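PDB 1T3Q: quinoline 2-oxidoreductase large subunit from Pseudomonas putida, which forms the molybdenum-bearing subunit of a hydroxylase that oxidises quinoline at carbon 2, holding the molybdenum on a pterin cytosine dinucleotide. Local coordinates for residues B[503-507]-B[508-512]; B[20-23]-B[24-28]; B[226-229]-B[230-234]. One frame throughout, in Å; residues are numbered along the deposited sequence.

Interaction 1 (B[503-507]-B[508-512]); sequences LASSG and QGHET. With MCN (pterin cytosine dinucleotide), chain N.
Gln508 folds its side chain back toward Ser505 and Ser506 in the cofactor-binding loop that leads from strand 497-501 into helix 510-522, part of the molybdopterin cofactor-binding domain. Its CG stands between the backbone N and the carbonyl carbon (chi1 63°), and a second bend at chi2 turns the amide toward the backbone of Ser506. CB lies against the carbonyl carbon of Gly507 and the ribose of the cofactor. CG runs alongside the pyrophosphate, 3.4 Å from MCN O3B. At the tip the amide divides its work: OE1 takes the N-H of Ser506 in the carbonyl plane, on a lone pair, at 2.6 Å and nearly straight (169°), while NE2 donates one hydrogen bond to MCN O3B at 3.0 Å and another to a water that also binds Ala504 O and Ser506 OG. Glutamine suits this place because one flat group both accepts from the turn and donates to the phosphate ester oxygen, which fixes its rotation. Its backbone carbonyl is used as well, receiving a hydrogen bond from MCN O2' to Gln508 O at 2.9 Å.

Ser506 OG pairs with the pterin oxygen MCN O4' at 2.6 Å, with the donor undecided. Gly507, at a positive phi and with no side chain, lets the pterin amino group lie close to its backbone. In the first turn of the helix, preceded by Gly509 at the N-cap position, His510 donates from NE2 to the phosphate oxygen MCN O2B at 2.7 Å (171°), a bond that the phosphate charge probably strengthens. The other ring nitrogen, His510 ND1, is held by a water 3.1 Å away, which in turn donates to Leu503 O at 2.8 Å.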
loop_
_atom_site.group_PDB
_atom_site.type_symbol
_atom_site.label_atom_id
_atom_site.label_comp_id
_atom_site.label_asym_id
_atom_site.label_seq_id
_atom_site.Cartn_x
_atom_site.Cartn_y
_atom_site.Cartn_z
ATOM N N LEU B 503 19.514 -2.371 0.628
ATOM C CA LEU B 503 19.940 -2.435 -0.767
ATOM C C LEU B 503 18.698 -2.337 -1.657
ATOM O O LEU B 503 17.675 -2.961 -1.373
ATOM C CB LEU B 503 20.652 -3.769 -1.029
ATOM C CG LEU B 503 22.184 -3.869 -1.029
ATOM C CD1 LEU B 503 22.810 -2.772 -0.205
ATOM C CD2 LEU B 503 22.591 -5.243 -0.514
ATOM N N ALA B 504 18.785 -1.551 -2.723
ATOM C CA ALA B 504 17.668 -1.399 -3.648
ATOM C C ALA B 504 18.096 -1.975 -4.990
ATOM O O ALA B 504 19.188 -1.694 -5.476
ATOM C CB ALA B 504 17.296 0.070 -3.792
ATOM N N SER B 505 17.233 -2.787 -5.585
ATOM C CA SER B 505 17.542 -3.428 -6.861
ATOM C C SER B 505 16.984 -2.690 -8.071
ATOM O O SER B 505 15.919 -2.085 -8.003
ATOM C CB SER B 505 16.997 -4.864 -6.858
ATOM O OG SER B 505 17.277 -5.529 -8.077
ATOM N N SER B 506 17.724 -2.735 -9.174
ATOM C CA SER B 506 17.283 -2.127 -10.420
ATOM C C SER B 506 17.531 -3.140 -11.537
ATOM O O SER B 506 17.847 -2.779 -12.671
ATOM C CB SER B 506 18.017 -0.800 -10.696
ATOM O OG SER B 506 19.423 -0.926 -10.603
ATOM N N GLY B 507 17.390 -4.417 -11.180
ATOM C CA GLY B 507 17.568 -5.495 -12.136
ATOM C C GLY B 507 18.750 -6.424 -11.912
ATOM O O GLY B 507 18.865 -7.434 -12.613
ATOM N N GLN B 508 19.620 -6.124 -10.947
ATOM C CA GLN B 508 20.786 -6.982 -10.741
ATOM C C GLN B 508 20.596 -8.261 -9.923
ATOM O O GLN B 508 21.570 -8.896 -9.536
ATOM C CB GLN B 508 21.989 -6.178 -10.202
ATOM C CG GLN B 508 21.824 -5.529 -8.842
ATOM C CD GLN B 508 21.089 -4.208 -8.913
ATOM O OE1 GLN B 508 19.919 -4.160 -9.281
ATOM N NE2 GLN B 508 21.776 -3.125 -8.561
ATOM N N GLY B 509 19.344 -8.633 -9.659
ATOM C CA GLY B 509 19.060 -9.882 -8.962
ATOM C C GLY B 509 19.174 -10.066 -7.457
ATOM O O GLY B 509 19.203 -11.210 -6.993
ATOM N N HIS B 510 19.224 -8.979 -6.692
ATOM C CA HIS B 510 19.334 -9.059 -5.227
ATOM C C HIS B 510 18.286 -9.944 -4.564
ATOM O O HIS B 510 18.571 -10.666 -3.615
ATOM C CB HIS B 510 19.205 -7.664 -4.610
ATOM C CG HIS B 510 20.277 -6.713 -5.029
ATOM N ND1 HIS B 510 20.202 -5.359 -4.788
ATOM C CD2 HIS B 510 21.459 -6.920 -5.651
ATOM C CE1 HIS B 510 21.295 -4.773 -5.240
ATOM N NE2 HIS B 510 22.075 -5.698 -5.768
ATOM N N GLU B 511 17.056 -9.847 -5.050
ATOM C CA GLU B 511 15.947 -10.603 -4.508
ATOM C C GLU B 511 16.251 -12.100 -4.506
ATOM O O GLU B 511 15.740 -12.853 -3.676
ATOM C CB GLU B 511 14.697 -10.286 -5.330
ATOM C CG GLU B 511 13.425 -10.945 -4.877
ATOM C CD GLU B 511 12.208 -10.337 -5.559
ATOM O OE1 GLU B 511 11.148 -10.991 -5.575
ATOM O OE2 GLU B 511 12.316 -9.198 -6.072
ATOM N N THR B 512 17.102 -12.524 -5.429
ATOM C CA THR B 512 17.474 -13.929 -5.516
ATOM C C THR B 512 18.824 -14.202 -4.848
ATOM O O THR B 512 18.927 -15.061 -3.976
ATOM C CB THR B 512 17.526 -14.389 -6.996
ATOM O OG1 THR B 512 16.211 -14.309 -7.565
ATOM C CG2 THR B 512 18.033 -15.820 -7.103
HETATM N N1 MCN N . 26.901 -11.139 -8.083
HETATM C C2 MCN N . 27.064 -12.528 -7.767
HETATM N N3 MCN N . 28.315 -12.827 -7.249
HETATM C C4 MCN N . 29.361 -11.935 -7.033
HETATM C C5 MCN N . 29.140 -10.528 -7.387
HETATM C C6 MCN N . 27.926 -10.138 -7.900
HETATM O O2 MCN N . 26.178 -13.325 -7.977
HETATM N N4 MCN N . 30.508 -12.333 -6.527
HETATM C "C1'" MCN N . 25.479 -10.751 -8.636
HETATM C C2D MCN N . 24.543 -10.153 -7.489
HETATM O "O2'" MCN N . 23.144 -10.539 -7.732
HETATM C "C3'" MCN N . 24.814 -8.665 -7.561
HETATM C C4D MCN N . 24.990 -8.378 -9.034
HETATM O O4D MCN N . 25.500 -9.678 -9.621
HETATM O "O3'" MCN N . 23.676 -7.925 -6.996
HETATM C "C5'" MCN N . 25.829 -7.116 -9.379
HETATM O "O5'" MCN N . 27.025 -7.248 -8.651
HETATM P PA MCN N . 27.588 -6.176 -7.637
HETATM O O1A MCN N . 27.446 -6.780 -6.275
HETATM O O2A MCN N . 28.947 -5.805 -8.206
HETATM O O3A MCN N . 26.832 -4.736 -7.695
HETATM P PB MCN N . 25.406 -4.272 -7.134
HETATM O O1B MCN N . 25.664 -3.205 -6.120
HETATM O O2B MCN N . 24.577 -5.448 -6.708
HETATM O O3B MCN N . 24.685 -3.651 -8.426
HETATM C C10 MCN N . 24.957 -2.336 -8.842
HETATM C "C9'" MCN N . 25.816 -2.463 -10.057
HETATM C "C8'" MCN N . 26.029 -1.010 -10.541
HETATM S "S8'" MCN N . 26.898 0.055 -9.398
HETATM C "C7'" MCN N . 25.654 -0.509 -11.720
HETATM S "S7'" MCN N . 25.893 1.179 -12.253
HETATM C "C6'" MCN N . 24.871 -1.451 -12.696
HETATM C C7 MCN N . 25.224 -2.893 -12.447
HETATM O "O9'" MCN N . 25.040 -3.239 -11.084
HETATM N "N5'" MCN N . 23.412 -1.039 -12.570
HETATM C C4A MCN N . 22.600 -2.103 -13.130
HETATM N "N8'" MCN N . 24.355 -3.796 -13.276
HETATM C C4B MCN N . 23.011 -3.390 -13.520
HETATM N "N1'" MCN N . 22.179 -4.403 -14.063
HETATM C "C2'" MCN N . 20.879 -4.056 -14.204
HETATM N "N2'" MCN N . 20.048 -4.981 -14.730
HETATM N "N3'" MCN N . 20.377 -2.828 -13.821
HETATM C "C4'" MCN N . 21.157 -1.755 -13.248
HETATM O "O4'" MCN N . 20.640 -0.709 -12.940
HETATM O O HOH W 1 17.589 -5.243 -3.076
HETATM O O HOH W 2 20.278 -0.748 -7.858
HETATM O O HOH W 3 16.241 -8.161 -7.272
#

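Interaction 2 (B[20-23]-B[24-28]); sequences RRED and TRLLT
Arg25 has its CG tucked between N and C of its own backbone (chi1 70°), runs extended to NE and turns at chi4, which brings its guanidinium back to Glu22, with NH1 3.7 Å from Glu22 CB and the Glu22 carbonyl oxygen over one face. The first torsion of Glu22 is of the same kind (chi1 56°), but it serves another stack: it sets Glu22 CG 3.6 Å above the guanidinium plane of Arg20, over the centre of that group, and a bend at chi2 turns the carboxylate from there.

Asp23 meets the same guanidinium at its edge. Arg20 grips it side-on, NE at 2.7 Å and NH1 at 2.8 Å, both from Asp23 OD1; two donors converging on one oxygen fix the rotation of the guanidinium. Glu22 OE2 adds a long, purely electrostatic pairing with Arg20 NH2, lying well out of the guanidinium plane. Leu26 supplies the apolar part: its CD1 approaches Arg20 NH1 at 3.9 Å and Glu22 CG at 4.1 Å.

The helix begins loosely, its bond from Leu26 N to Glu22 O being weak at 3.3 Å. A water helps to close the turn, donating a hydrogen bond to Arg21 O at 2.7 Å and accepting from Arg25 N and NH1.

Glu22 OE1 is hydrogen-bonded to Thr512, and Arg25 forms salt bridges with Glu511 and Asp250. The loop and the short helix are thus tied to the first turn of helix 510-522, while Arg20 packs on helix 672-692 and donates to Gln106 O of the small subunit, and Arg21 reaches the carbonyl of Val529 at the start of strand 529-532.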
loop_
_atom_site.group_PDB
_atom_site.type_symbol
_atom_site.label_atom_id
_atom_site.label_comp_id
_atom_site.label_asym_id
_atom_site.label_seq_id
_atom_site.Cartn_x
_atom_site.Cartn_y
_atom_site.Cartn_z
ATOM N N ARG B 20 15.967 -16.844 -11.146
ATOM C CA ARG B 20 15.482 -15.651 -10.456
ATOM C C ARG B 20 14.021 -15.693 -10.038
ATOM O O ARG B 20 13.133 -15.930 -10.851
ATOM C CB ARG B 20 15.738 -14.409 -11.318
ATOM C CG ARG B 20 17.180 -14.275 -11.791
ATOM C CD ARG B 20 17.511 -12.826 -12.111
ATOM N NE ARG B 20 16.389 -12.168 -12.778
ATOM C CZ ARG B 20 16.265 -10.855 -12.909
ATOM N NH1 ARG B 20 15.203 -10.347 -13.524
ATOM N NH2 ARG B 20 17.205 -10.050 -12.427
ATOM N N ARG B 21 13.766 -15.438 -8.761
ATOM C CA ARG B 21 12.399 -15.448 -8.276
ATOM C C ARG B 21 11.597 -14.247 -8.780
ATOM O O ARG B 21 10.372 -14.308 -8.863
ATOM C CB ARG B 21 12.375 -15.513 -6.742
ATOM C CG ARG B 21 13.261 -14.506 -6.042
ATOM C CD ARG B 21 13.337 -14.796 -4.542
ATOM N NE ARG B 21 13.904 -16.116 -4.256
ATOM C CZ ARG B 21 14.102 -16.594 -3.029
ATOM N NH1 ARG B 21 14.618 -17.804 -2.858
ATOM N NH2 ARG B 21 13.787 -15.862 -1.969
ATOM N N GLU B 22 12.277 -13.163 -9.144
ATOM C CA GLU B 22 11.557 -11.989 -9.629
ATOM C C GLU B 22 11.065 -12.116 -11.071
ATOM O O GLU B 22 10.154 -11.396 -11.485
ATOM C CB GLU B 22 12.418 -10.724 -9.494
ATOM C CG GLU B 22 13.770 -10.783 -10.173
ATOM C CD GLU B 22 14.886 -11.194 -9.224
ATOM O OE1 GLU B 22 14.816 -12.308 -8.661
ATOM O OE2 GLU B 22 15.835 -10.399 -9.034
ATOM N N ASP B 23 11.652 -13.039 -11.828
ATOM C CA ASP B 23 11.287 -13.224 -13.232
ATOM C C ASP B 23 9.818 -13.487 -13.509
ATOM O O ASP B 23 9.284 -13.003 -14.502
ATOM C CB ASP B 23 12.096 -14.366 -13.855
ATOM C CG ASP B 23 13.534 -13.986 -14.142
ATOM O OD1 ASP B 23 13.951 -12.857 -13.793
ATOM O OD2 ASP B 23 14.255 -14.826 -14.719
ATOM N N THR B 24 9.159 -14.247 -12.639
ATOM C CA THR B 24 7.766 -14.591 -12.880
ATOM C C THR B 24 6.831 -13.390 -12.955
ATOM O O THR B 24 6.006 -13.308 -13.864
ATOM C CB THR B 24 7.263 -15.613 -11.840
ATOM O OG1 THR B 24 8.124 -16.761 -11.871
ATOM C CG2 THR B 24 5.846 -16.066 -12.171
ATOM N N ARG B 25 6.954 -12.443 -12.033
ATOM C CA ARG B 25 6.077 -11.286 -12.116
ATOM C C ARG B 25 6.503 -10.368 -13.262
ATOM O O ARG B 25 5.668 -9.715 -13.887
ATOM C CB ARG B 25 6.053 -10.504 -10.791
ATOM C CG ARG B 25 7.322 -9.745 -10.433
ATOM C CD ARG B 25 7.055 -8.880 -9.186
ATOM N NE ARG B 25 8.238 -8.166 -8.699
ATOM C CZ ARG B 25 9.249 -8.736 -8.049
ATOM N NH1 ARG B 25 9.233 -10.042 -7.802
ATOM N NH2 ARG B 25 10.269 -7.994 -7.627
ATOM N N LEU B 26 7.799 -10.337 -13.549
ATOM C CA LEU B 26 8.328 -9.478 -14.605
ATOM C C LEU B 26 8.067 -9.999 -16.022
ATOM O O LEU B 26 8.236 -9.266 -16.995
ATOM C CB LEU B 26 9.833 -9.257 -14.397
ATOM C CG LEU B 26 10.236 -8.607 -13.063
ATOM C CD1 LEU B 26 11.758 -8.533 -12.972
ATOM C CD2 LEU B 26 9.611 -7.218 -12.937
ATOM N N LEU B 27 7.647 -11.256 -16.133
ATOM C CA LEU B 27 7.358 -11.861 -17.436
ATOM C C LEU B 27 5.857 -11.911 -17.705
ATOM O O LEU B 27 5.425 -12.231 -18.816
ATOM C CB LEU B 27 7.921 -13.290 -17.496
ATOM C CG LEU B 27 9.417 -13.475 -17.735
ATOM C CD1 LEU B 27 9.866 -14.840 -17.222
ATOM C CD2 LEU B 27 9.707 -13.322 -19.217
ATOM N N THR B 28 5.064 -11.592 -16.688
ATOM C CA THR B 28 3.614 -11.628 -16.813
ATOM C C THR B 28 2.954 -10.259 -16.739
ATOM O O THR B 28 1.732 -10.162 -16.615
ATOM C CB THR B 28 3.007 -12.508 -15.721
ATOM O OG1 THR B 28 3.459 -12.048 -14.439
ATOM C CG2 THR B 28 3.426 -13.968 -15.922
HETATM O O HOH W 4 10.471 -16.497 -10.779
HETATM O O HOH W 5 8.135 -12.849 -9.144
#

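Interaction 3 (B[226-229]-B[230-234]); sequences PSFV and RTMVA
Phe228 and Met232, one turn apart on helix 226-237, meet with Met232 CG over one face of the ring, 3.9 Å from its centroid: a CH-pi contact. The Met232 sulfur lies obliquely beside the ring, a Met-aromatic pair.

The backbone is fully regular here. Arg230 N donates to Pro226 O at 3.0 Å, Thr231 N to Ser227 O at 3.1 Å, Met232 N to Phe228 O at 3.0 Å and Val233 N to Val229 O at 2.9 Å, each at 158° or better. Proline suits the first turn, where its missing N-H costs no helical bond. Thr231 OG1, set anti to the carbonyl carbon (chi1 -54°), comes within 3.0 Å of Ser227 O, but its single proton is contested, as Tyr540 OH and Glu241 OE1 are also hydrogen-bonded to this hydroxyl. Ser227 OG binds Gly541 N. Arg230, extended as far as NE, donates from NE to Ile244 O and makes a salt bridge to Asp492 of the second subunit.

As the crossover of a beta-alpha-beta unit, the helix presses Val229 and Val233 onto strand 216-221 and helix 263-275, while Arg230 and Val233 touch strand 244-247.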
loop_
_atom_site.group_PDB
_atom_site.type_symbol
_atom_site.label_atom_id
_atom_site.label_comp_id
_atom_site.label_asym_id
_atom_site.label_seq_id
_atom_site.Cartn_x
_atom_site.Cartn_y
_atom_site.Cartn_z
ATOM N N PRO B 226 17.563 4.394 -1.369
ATOM C CA PRO B 226 16.427 4.856 -0.559
ATOM C C PRO B 226 16.716 5.541 0.783
ATOM O O PRO B 226 16.103 6.565 1.097
ATOM C CB PRO B 226 15.577 3.594 -0.407
ATOM C CG PRO B 226 16.587 2.501 -0.461
ATOM C CD PRO B 226 17.506 2.933 -1.565
ATOM N N SER B 227 17.631 4.986 1.577
ATOM C CA SER B 227 17.955 5.585 2.874
ATOM C C SER B 227 18.552 6.978 2.685
ATOM O O SER B 227 18.288 7.891 3.473
ATOM C CB SER B 227 18.947 4.708 3.649
ATOM O OG SER B 227 18.377 3.452 3.972
ATOM N N PHE B 228 19.359 7.120 1.637
ATOM C CA PHE B 228 20.006 8.383 1.297
ATOM C C PHE B 228 18.951 9.432 0.940
ATOM O O PHE B 228 18.997 10.566 1.417
ATOM C CB PHE B 228 20.951 8.152 0.115
ATOM C CG PHE B 228 21.381 9.405 -0.590
ATOM C CD1 PHE B 228 22.294 10.280 -0.008
ATOM C CD2 PHE B 228 20.891 9.696 -1.859
ATOM C CE1 PHE B 228 22.715 11.428 -0.685
ATOM C CE2 PHE B 228 21.306 10.842 -2.544
ATOM C CZ PHE B 228 22.221 11.708 -1.953
ATOM N N VAL B 229 17.996 9.046 0.099
ATOM C CA VAL B 229 16.941 9.967 -0.307
ATOM C C VAL B 229 16.126 10.437 0.895
ATOM O O VAL B 229 15.838 11.628 1.032
ATOM C CB VAL B 229 16.004 9.308 -1.348
ATOM C CG1 VAL B 229 14.828 10.229 -1.665
ATOM C CG2 VAL B 229 16.784 9.010 -2.619
ATOM N N ARG B 230 15.757 9.502 1.765
ATOM C CA ARG B 230 14.978 9.836 2.952
ATOM C C ARG B 230 15.689 10.891 3.802
ATOM O O ARG B 230 15.091 11.895 4.189
ATOM C CB ARG B 230 14.730 8.579 3.792
ATOM C CG ARG B 230 14.063 8.842 5.148
ATOM C CD ARG B 230 13.807 7.539 5.869
ATOM N NE ARG B 230 13.256 7.705 7.218
ATOM C CZ ARG B 230 13.926 7.441 8.339
ATOM N NH1 ARG B 230 13.343 7.607 9.519
ATOM N NH2 ARG B 230 15.182 7.018 8.281
ATOM N N THR B 231 16.965 10.659 4.088
ATOM C CA THR B 231 17.744 11.593 4.895
ATOM C C THR B 231 17.899 12.956 4.220
ATOM O O THR B 231 17.822 13.991 4.888
ATOM C CB THR B 231 19.148 11.028 5.194
ATOM O OG1 THR B 231 19.026 9.727 5.782
ATOM C CG2 THR B 231 19.893 11.941 6.163
ATOM N N MET B 232 18.112 12.970 2.905
ATOM C CA MET B 232 18.279 14.233 2.198
ATOM C C MET B 232 16.979 15.025 2.089
ATOM O O MET B 232 16.998 16.258 2.135
ATOM C CB MET B 232 18.879 14.010 0.804
ATOM C CG MET B 232 20.287 13.410 0.818
ATOM S SD MET B 232 21.450 14.273 1.918
ATOM C CE MET B 232 21.395 13.212 3.293
ATOM N N VAL B 233 15.854 14.334 1.935
ATOM C CA VAL B 233 14.578 15.037 1.868
ATOM C C VAL B 233 14.356 15.711 3.221
ATOM O O VAL B 233 13.926 16.868 3.295
ATOM C CB VAL B 233 13.401 14.079 1.593
ATOM C CG1 VAL B 233 12.074 14.807 1.803
ATOM C CG2 VAL B 233 13.482 13.562 0.167
ATOM N N ALA B 234 14.664 14.983 4.291
ATOM C CA ALA B 234 14.498 15.508 5.640
ATOM C C ALA B 234 15.319 16.782 5.829
ATOM O O ALA B 234 14.821 17.780 6.349
ATOM C CB ALA B 234 14.918 14.465 6.664
#

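Overall arrangement
Interactions 1 and 3 are buried, whereas interaction 2 is only partly so. Interactions 2 and 3 both reach the second copy of this chain, and interaction 2 also meets the small subunit. Interactions 1 and 2 touch directly through a salt bridge and a hydrogen bond, so 20-28 is joined to the first turn of the helix that follows the cofactor loop. Interaction 3 meets interaction 1 by packing of Pro226 on Ala504, and does not touch interaction 2, about 14 Å off at the nearest atoms. Chemistry follows place: phosphate and pterin recognition in 503-512, a charged network in 20-28, and apolar packing with regular helical bonds in 226-234.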